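Local coordinates for protein lasso peptide isopeptidase AtxE2 (Asticcacaulis excentricus, PDB 5TXE) that hydrolyses the isopeptide bond of the lasso peptides astexin-2 and astexin-3, recognising their threaded, looped shape and turning them into linear peptides, at residues V44-I49 with D389-L394; F72-A77 with V85-V90. The protein carries 1 engineered substitution. All blocks are in the same frame, centred on the assembly; numbering follows the deposited sequence.

Contact 1 (V44-I49 with D389-L394); sequences VRLADI and DPNPDL
With CG set beside its own backbone N (chi1 -69°) and the amide turned at chi2 -61°, Asn-391 holds its flat end against the backbone of Ala-47 and grips it with two bonds. Ala-47 N donates to Asn-391 OD1 over 2.9 Å, in the carbonyl plane and on a lone pair. In return Asn-391 ND2 donates to Ala-47 O at 3.1 Å; Ala-47 O lies close to the plane of the side-chain amide, while the donor sits well above the plane of the backbone carbonyl. Leu-46 crosses the asparagine at about a right angle, its CD2 lying 3.6 Å from Asn-391 OD1. An Asx turn, Asp-389 OD1 accepting from Asn-391 N, holds the asparagine's own backbone. It opens the loop after strand 384-388 of a four-stranded antiparallel sheet, consistent with a blade of the prolyl oligopeptidase propeller, and the pair joins that sheet to the chain entering strand 48-49. Cut back to an alanine, this position would probably lose both bonds, leaving Ala-47 O with a weak one from Arg-445, and open a gap beside Leu-46. One residue earlier, the Pro-390 ring packs its CB on Ala-47 CB (4.1 Å) and its CG on Ile-49 CD1.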
ATOM      1  N   VAL A  44      -9.721   3.289 -13.599  1.00 24.48           N
ATOM      2  CA  VAL A  44     -10.239   2.306 -12.676  1.00 24.27           C
ATOM      3  C   VAL A  44     -10.180   0.901 -13.280  1.00 24.83           C
ATOM      4  O   VAL A  44     -10.077  -0.082 -12.545  1.00 25.03           O
ATOM      5  CB  VAL A  44     -11.663   2.657 -12.190  1.00 27.36           C
ATOM      6  CG1 VAL A  44     -12.695   2.452 -13.285  1.00 28.73           C
ATOM      7  CG2 VAL A  44     -12.079   1.747 -11.033  1.00 31.79           C
ATOM      8  N   ARG A  45     -10.194   0.791 -14.608  1.00 24.63           N
ATOM      9  CA  ARG A  45     -10.120  -0.519 -15.240  1.00 28.08           C
ATOM     10  C   ARG A  45      -8.699  -1.029 -15.526  1.00 28.19           C
ATOM     11  O   ARG A  45      -8.555  -2.109 -16.077  1.00 25.95           O
ATOM     12  CB  ARG A  45     -10.885  -0.472 -16.554  1.00 31.80           C
ATOM     13  CG  ARG A  45     -12.393  -0.315 -16.410  1.00 33.79           C
ATOM     14  CD  ARG A  45     -13.029  -0.181 -17.788  1.00 31.57           C
ATOM     15  NE  ARG A  45     -14.470  -0.327 -17.752  1.00 32.10           N
ATOM     16  CZ  ARG A  45     -15.307   0.643 -17.469  1.00 35.72           C
ATOM     17  NH1 ARG A  45     -14.862   1.853 -17.160  1.00 38.57           N
ATOM     18  NH2 ARG A  45     -16.605   0.408 -17.498  1.00 38.31           N
ATOM     19  N   LEU A  46      -7.661  -0.255 -15.229  1.00 27.86           N
ATOM     20  CA  LEU A  46      -6.253  -0.767 -15.452  1.00 27.25           C
ATOM     21  C   LEU A  46      -5.967  -1.889 -14.494  1.00 26.98           C
ATOM     22  O   LEU A  46      -6.080  -1.720 -13.267  1.00 27.81           O
ATOM     23  CB  LEU A  46      -5.229   0.344 -15.298  1.00 27.41           C
ATOM     24  CG  LEU A  46      -5.297   1.455 -16.362  1.00 29.94           C
ATOM     25  CD1 LEU A  46      -4.350   2.609 -16.072  1.00 31.76           C
ATOM     26  CD2 LEU A  46      -4.995   0.903 -17.742  1.00 32.04           C
ATOM     27  N   ALA A  47      -5.654  -3.061 -15.044  1.00 24.23           N
ATOM     28  CA  ALA A  47      -5.447  -4.253 -14.266  1.00 26.35           C
ATOM     29  C   ALA A  47      -4.203  -4.144 -13.415  1.00 26.35           C
ATOM     30  O   ALA A  47      -3.391  -3.233 -13.633  1.00 28.47           O
ATOM     31  CB  ALA A  47      -5.317  -5.434 -15.192  1.00 30.11           C
ATOM     32  N   ASP A  48      -4.117  -5.020 -12.418  1.00 26.71           N
ATOM     33  CA  ASP A  48      -3.019  -5.036 -11.465  1.00 28.09           C
ATOM     34  C   ASP A  48      -2.619  -6.492 -11.152  1.00 28.94           C
ATOM     35  O   ASP A  48      -3.328  -7.450 -11.501  1.00 24.86           O
ATOM     36  CB  ASP A  48      -3.380  -4.270 -10.176  1.00 31.53           C
ATOM     37  CG  ASP A  48      -2.138  -3.516  -9.536  1.00 38.12           C
ATOM     38  OD1 ASP A  48      -0.950  -3.609 -10.029  1.00 35.70           O
ATOM     39  OD2 ASP A  48      -2.356  -2.836  -8.494  1.00 38.05           O
ATOM     40  N   ILE A  49      -1.446  -6.632 -10.550  1.00 27.36           N
ATOM     41  CA  ILE A  49      -0.902  -7.910 -10.134  1.00 27.10           C
ATOM     42  C   ILE A  49      -0.426  -7.787  -8.710  1.00 26.78           C
ATOM     43  O   ILE A  49       0.412  -6.926  -8.407  1.00 30.87           O
ATOM     44  CB  ILE A  49       0.315  -8.274 -11.007  1.00 29.57           C
ATOM     45  CG1 ILE A  49      -0.113  -8.467 -12.453  1.00 30.24           C
ATOM     46  CG2 ILE A  49       0.970  -9.532 -10.486  1.00 32.61           C
ATOM     47  CD1 ILE A  49       1.034  -8.430 -13.452  1.00 30.61           C
ATOM     48  N   ASP A 389       2.317  -7.783 -20.059  1.00 36.79           N
ATOM     49  CA  ASP A 389       1.657  -6.568 -19.622  1.00 34.33           C
ATOM     50  C   ASP A 389       0.159  -6.799 -19.694  1.00 36.65           C
ATOM     51  O   ASP A 389      -0.365  -6.955 -20.784  1.00 35.50           O
ATOM     52  CB  ASP A 389       2.061  -5.384 -20.455  1.00 33.01           C
ATOM     53  CG  ASP A 389       1.606  -4.037 -19.825  1.00 35.33           C
ATOM     54  OD1 ASP A 389       0.665  -4.051 -18.976  1.00 38.54           O
ATOM     55  OD2 ASP A 389       2.180  -2.977 -20.182  1.00 31.50           O
ATOM     56  N   PRO A 390      -0.534  -6.843 -18.525  1.00 36.81           N
ATOM     57  CA  PRO A 390      -1.951  -7.129 -18.550  1.00 35.04           C
ATOM     58  C   PRO A 390      -2.717  -5.928 -19.060  1.00 33.30           C
ATOM     59  O   PRO A 390      -3.907  -6.043 -19.235  1.00 38.08           O
ATOM     60  CB  PRO A 390      -2.287  -7.417 -17.069  1.00 34.18           C
ATOM     61  CG  PRO A 390      -1.324  -6.593 -16.312  1.00 35.48           C
ATOM     62  CD  PRO A 390      -0.067  -6.542 -17.156  1.00 38.11           C
ATOM     63  N   ASN A 391      -2.085  -4.774 -19.249  1.00 29.45           N
ATOM     64  CA  ASN A 391      -2.768  -3.667 -19.875  1.00 31.40           C
ATOM     65  C   ASN A 391      -2.314  -3.408 -21.361  1.00 41.87           C
ATOM     66  O   ASN A 391      -1.271  -3.844 -21.759  1.00 46.01           O
ATOM     67  CB  ASN A 391      -2.595  -2.447 -18.983  1.00 31.16           C
ATOM     68  CG  ASN A 391      -3.365  -2.586 -17.668  1.00 31.03           C
ATOM     69  OD1 ASN A 391      -4.595  -2.714 -17.669  1.00 28.01           O
ATOM     70  ND2 ASN A 391      -2.657  -2.597 -16.557  1.00 28.49           N
ATOM     71  N   PRO A 392      -3.144  -2.738 -22.197  1.00 58.94           N
ATOM     72  CA  PRO A 392      -2.509  -2.348 -23.473  1.00 56.69           C
ATOM     73  C   PRO A 392      -1.472  -1.337 -23.140  1.00 62.39           C
ATOM     74  O   PRO A 392      -1.421  -0.855 -21.985  1.00 53.51           O
ATOM     75  CB  PRO A 392      -3.621  -1.650 -24.249  1.00 50.62           C
ATOM     76  CG  PRO A 392      -4.641  -1.233 -23.233  1.00 56.26           C
ATOM     77  CD  PRO A 392      -4.556  -2.268 -22.112  1.00 56.41           C
ATOM     78  N   ASP A 393      -0.663  -1.038 -24.146  1.00 65.73           N
ATOM     79  CA  ASP A 393       0.306   0.062 -24.113  1.00 73.50           C
ATOM     80  C   ASP A 393      -0.406   1.436 -23.932  1.00 70.56           C
ATOM     81  O   ASP A 393      -1.247   1.863 -24.720  1.00 64.25           O
ATOM     82  CB  ASP A 393       1.121   0.040 -25.426  1.00 82.10           C
ATOM     83  CG  ASP A 393       2.465   0.758 -25.322  1.00 89.12           C
ATOM     84  OD1 ASP A 393       2.580   1.811 -24.661  1.00 90.54           O
ATOM     85  OD2 ASP A 393       3.421   0.258 -25.941  1.00 88.81           O
ATOM     86  N   LEU A 394      -0.027   2.162 -22.908  1.00 73.11           N
ATOM     87  CA  LEU A 394      -0.680   3.422 -22.648  1.00 75.31           C
ATOM     88  C   LEU A 394      -0.257   4.555 -23.577  1.00 74.45           C
ATOM     89  O   LEU A 394      -0.854   5.642 -23.507  1.00 71.19           O
ATOM     90  CB  LEU A 394      -0.428   3.842 -21.196  1.00 78.35           C
ATOM     91  CG  LEU A 394      -1.131   2.994 -20.160  1.00 68.35           C
ATOM     92  CD1 LEU A 394      -0.794   3.549 -18.797  1.00 65.13           C
ATOM     93  CD2 LEU A 394      -2.622   3.033 -20.415  1.00 70.49           C
TER

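Contact 2 (F72-A77 with V85-V90); sequences FQVRQA and VFRMVV
Phe-86 lies against two side chains of the facing strand, Gln-73 and Arg-75. The amide of Gln-73 crosses the ring obliquely, the two planes 41° apart, and brings its CD to 3.5 Å from Phe-86 CD1. Arg-75 runs alongside the ring, pointing the same way, and puts its CD 3.4 Å from Phe-86 CE1; its guanidinium, turned by the bend at chi3, is inclined 65° to the ring, and its NH1 hydrogen-bonds Asn-84 OD1. Met-88 shares this face of the sheet, its sulfur SD settling 3.5 Å from Phe-72 O.

On the other face Phe-72 has its CG between backbone N and carbonyl carbon (chi1 55°), a torsion that swings the ring over the neighbouring strand. Val-89 CB then sits over one ring face in a CH-pi contact, 4.0 Å from the centroid, and Val-89 CG2 meets Val-74 CG2 at 3.9 Å. Val-74 and Arg-87 stand side by side, with Val-74 CB over one face of the guanidinium, toward its rim, and Val-74 CG1 3.6 Å from Arg-87 NH2.

Between the two layers of side chains the strands form an antiparallel beta hairpin, part of the sheet that also holds strands 48-49 and 100-104, probably the first propeller blade. Phe-72 with Val-89, Val-74 with Arg-87 and Gln-76 with Val-85 are hydrogen-bonded pairs, each closed by two backbone bonds; Val-74 N to Arg-87 O, at 2.8 Å, is nearly straight. The pairs between them are non-hydrogen-bonded, and there CA-H...O contacts such as Gln-73 CA to Arg-87 O bridge the strands.

Arg-87 thus gives one guanidinium face to Val-74, NH1 to Asp-101 in a salt bridge and NH2 to the Tyr-388 hydroxyl; Asp-101 probably offsets its charge, and both polar partners are likely to limit its turning.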
ATOM      1  N   PHE A  72       1.104 -16.164 -11.681  1.00 33.92           N
ATOM      2  CA  PHE A  72       0.744 -14.953 -10.966  1.00 33.29           C
ATOM      3  C   PHE A  72      -0.739 -14.668 -11.185  1.00 35.17           C
ATOM      4  O   PHE A  72      -1.309 -15.144 -12.165  1.00 31.26           O
ATOM      5  CB  PHE A  72       1.563 -13.773 -11.488  1.00 32.93           C
ATOM      6  CG  PHE A  72       1.463 -13.563 -12.983  1.00 33.69           C
ATOM      7  CD1 PHE A  72       2.164 -14.353 -13.846  1.00 34.52           C
ATOM      8  CD2 PHE A  72       0.646 -12.588 -13.511  1.00 30.96           C
ATOM      9  CE1 PHE A  72       2.081 -14.150 -15.219  1.00 34.58           C
ATOM     10  CE2 PHE A  72       0.527 -12.397 -14.868  1.00 33.63           C
ATOM     11  CZ  PHE A  72       1.256 -13.178 -15.735  1.00 34.30           C
ATOM     12  N   GLN A  73      -1.339 -13.878 -10.283  1.00 30.70           N
ATOM     13  CA  GLN A  73      -2.738 -13.446 -10.350  1.00 28.06           C
ATOM     14  C   GLN A  73      -2.899 -12.065 -10.875  1.00 27.86           C
ATOM     15  O   GLN A  73      -2.165 -11.146 -10.497  1.00 29.69           O
ATOM     16  CB  GLN A  73      -3.389 -13.527  -8.989  1.00 28.20           C
ATOM     17  CG  GLN A  73      -4.878 -13.281  -9.008  1.00 29.83           C
ATOM     18  CD  GLN A  73      -5.377 -13.015  -7.597  1.00 30.25           C
ATOM     19  OE1 GLN A  73      -6.164 -13.816  -6.994  1.00 27.90           O
ATOM     20  NE2 GLN A  73      -4.864 -11.908  -7.014  1.00 26.59           N
ATOM     21  N   VAL A  74      -3.859 -11.925 -11.791  1.00 30.08           N
ATOM     22  CA  VAL A  74      -4.243 -10.627 -12.375  1.00 28.71           C
ATOM     23  C   VAL A  74      -5.620 -10.255 -11.878  1.00 27.70           C
ATOM     24  O   VAL A  74      -6.489 -11.101 -11.766  1.00 27.36           O
ATOM     25  CB  VAL A  74      -4.256 -10.619 -13.932  1.00 30.36           C
ATOM     26  CG1 VAL A  74      -4.716  -9.268 -14.441  1.00 28.43           C
ATOM     27  CG2 VAL A  74      -2.846 -10.837 -14.493  1.00 33.55           C
ATOM     28  N   ARG A  75      -5.771  -8.996 -11.512  1.00 25.82           N
ATOM     29  CA  ARG A  75      -7.018  -8.488 -11.005  1.00 27.93           C
ATOM     30  C   ARG A  75      -7.409  -7.351 -11.910  1.00 25.75           C
ATOM     31  O   ARG A  75      -6.601  -6.462 -12.229  1.00 29.41           O
ATOM     32  CB  ARG A  75      -6.831  -7.912  -9.598  1.00 27.86           C
ATOM     33  CG  ARG A  75      -8.083  -7.250  -9.056  1.00 28.97           C
ATOM     34  CD  ARG A  75      -7.881  -6.709  -7.640  1.00 31.11           C
ATOM     35  NE  ARG A  75      -6.910  -5.630  -7.578  1.00 32.82           N
ATOM     36  CZ  ARG A  75      -7.108  -4.397  -8.013  1.00 37.72           C
ATOM     37  NH1 ARG A  75      -8.264  -4.010  -8.533  1.00 39.24           N
ATOM     38  NH2 ARG A  75      -6.127  -3.521  -7.910  1.00 47.53           N
ATOM     39  N   GLN A  76      -8.660  -7.369 -12.306  1.00 25.53           N
ATOM     40  CA  GLN A  76      -9.179  -6.291 -13.087  1.00 28.59           C
ATOM     41  C   GLN A  76     -10.582  -5.848 -12.652  1.00 27.64           C
ATOM     42  O   GLN A  76     -11.524  -6.621 -12.569  1.00 27.15           O
ATOM     43  CB  GLN A  76      -9.192  -6.656 -14.550  1.00 33.39           C
ATOM     44  CG  GLN A  76      -9.471  -5.413 -15.410  1.00 41.24           C
ATOM     45  CD  GLN A  76      -9.038  -5.569 -16.833  1.00 44.79           C
ATOM     46  OE1 GLN A  76      -8.360  -6.537 -17.218  1.00 52.19           O
ATOM     47  NE2 GLN A  76      -9.430  -4.629 -17.628  1.00 47.95           N
ATOM     48  N   ALA A  77     -10.707  -4.558 -12.431  1.00 27.84           N
ATOM     49  CA  ALA A  77     -11.912  -4.007 -11.809  1.00 28.08           C
ATOM     50  C   ALA A  77     -12.924  -3.610 -12.858  1.00 27.74           C
ATOM     51  O   ALA A  77     -12.567  -3.024 -13.893  1.00 26.75           O
ATOM     52  CB  ALA A  77     -11.529  -2.789 -10.955  1.00 28.06           C
ATOM     53  N   VAL A  85     -12.526  -8.905 -11.154  1.00 29.37           N
ATOM     54  CA  VAL A  85     -12.381 -10.196 -11.794  1.00 32.26           C
ATOM     55  C   VAL A  85     -10.923 -10.659 -11.617  1.00 27.72           C
ATOM     56  O   VAL A  85     -10.011  -9.928 -11.991  1.00 24.23           O
ATOM     57  CB  VAL A  85     -12.660 -10.075 -13.311  1.00 32.19           C
ATOM     58  CG1 VAL A  85     -12.504 -11.436 -13.980  1.00 32.75           C
ATOM     59  CG2 VAL A  85     -14.089  -9.567 -13.502  1.00 38.54           C
ATOM     60  N   PHE A  86     -10.748 -11.818 -11.016  1.00 27.36           N
ATOM     61  CA  PHE A  86      -9.419 -12.373 -10.802  1.00 29.83           C
ATOM     62  C   PHE A  86      -9.121 -13.527 -11.769  1.00 31.55           C
ATOM     63  O   PHE A  86      -9.987 -14.316 -12.063  1.00 30.36           O
ATOM     64  CB  PHE A  86      -9.286 -12.870  -9.370  1.00 27.47           C
ATOM     65  CG  PHE A  86      -9.369 -11.786  -8.349  1.00 30.86           C
ATOM     66  CD1 PHE A  86      -8.235 -11.079  -8.008  1.00 28.65           C
ATOM     67  CD2 PHE A  86     -10.566 -11.462  -7.750  1.00 32.93           C
ATOM     68  CE1 PHE A  86      -8.277 -10.079  -7.073  1.00 32.08           C
ATOM     69  CE2 PHE A  86     -10.612 -10.461  -6.805  1.00 34.20           C
ATOM     70  CZ  PHE A  86      -9.464  -9.771  -6.477  1.00 33.37           C
ATOM     71  N   ARG A  87      -7.871 -13.614 -12.230  1.00 34.12           N
ATOM     72  CA  ARG A  87      -7.404 -14.712 -13.127  1.00 33.96           C
ATOM     73  C   ARG A  87      -6.048 -15.193 -12.602  1.00 33.10           C
ATOM     74  O   ARG A  87      -5.179 -14.358 -12.291  1.00 28.57           O
ATOM     75  CB  ARG A  87      -7.094 -14.259 -14.561  1.00 31.88           C
ATOM     76  CG  ARG A  87      -7.987 -13.293 -15.216  1.00 37.85           C
ATOM     77  CD  ARG A  87      -7.575 -13.049 -16.647  1.00 38.51           C
ATOM     78  NE  ARG A  87      -6.974 -11.741 -16.892  1.00 37.74           N
ATOM     79  CZ  ARG A  87      -5.862 -11.570 -17.584  1.00 43.41           C
ATOM     80  NH1 ARG A  87      -5.173 -12.618 -18.062  1.00 53.58           N
ATOM     81  NH2 ARG A  87      -5.408 -10.355 -17.809  1.00 45.49           N
ATOM     82  N   MET A  88      -5.875 -16.503 -12.507  1.00 28.13           N
ATOM     83  CA  MET A  88      -4.560 -17.077 -12.275  1.00 30.98           C
ATOM     84  C   MET A  88      -3.918 -17.359 -13.656  1.00 29.79           C
ATOM     85  O   MET A  88      -4.490 -18.067 -14.507  1.00 37.41           O
ATOM     86  CB  MET A  88      -4.705 -18.324 -11.423  1.00 29.43           C
ATOM     87  CG  MET A  88      -3.403 -18.963 -10.959  1.00 32.31           C
ATOM     88  SD  MET A  88      -2.217 -17.865 -10.093  1.00 35.58           S
ATOM     89  CE  MET A  88      -3.173 -17.703  -8.597  1.00 34.15           C
ATOM     90  N   VAL A  89      -2.767 -16.753 -13.891  1.00 28.50           N
ATOM     91  CA  VAL A  89      -2.099 -16.753 -15.180  1.00 29.35           C
ATOM     92  C   VAL A  89      -0.730 -17.487 -15.183  1.00 34.88           C
ATOM     93  O   VAL A  89       0.001 -17.428 -14.207  1.00 34.27           O
ATOM     94  CB  VAL A  89      -1.867 -15.355 -15.654  1.00 29.92           C
ATOM     95  CG1 VAL A  89      -1.388 -15.356 -17.107  1.00 29.24           C
ATOM     96  CG2 VAL A  89      -3.185 -14.581 -15.581  1.00 33.52           C
ATOM     97  N   VAL A  90      -0.440 -18.229 -16.249  1.00 32.90           N
ATOM     98  CA  VAL A  90       0.839 -18.908 -16.419  1.00 34.01           C
ATOM     99  C   VAL A  90       1.422 -18.416 -17.733  1.00 34.45           C
ATOM    100  O   VAL A  90       0.734 -18.319 -18.709  1.00 33.57           O
ATOM    101  CB  VAL A  90       0.666 -20.410 -16.450  1.00 36.33           C
ATOM    102  CG1 VAL A  90       1.971 -21.078 -16.837  1.00 40.10           C
ATOM    103  CG2 VAL A  90       0.231 -20.916 -15.085  1.00 36.56           C
TER

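How the contacts relate
Contacts 1 and 2 lie on the same side of the chain's centre, their own centres about 11 Å apart, and both reach one antiparallel sheet in which strand 48-49 runs beside strand 69-78. Along the chain 44-49 comes first, then the hairpin of contact 2, and only some 300 residues later 389-394. Asp-48 N lies 2.9 Å from Arg-75 O, a probable hydrogen bond, so 44-49 touches the hairpin as well as the late loop. The ring of Tyr-388, just before that loop, meets the ring of Phe-72. Contact 1 thus sets the early chain beside the late loop, consistent with the start and end of a propeller meeting there, away from the catalytic residues.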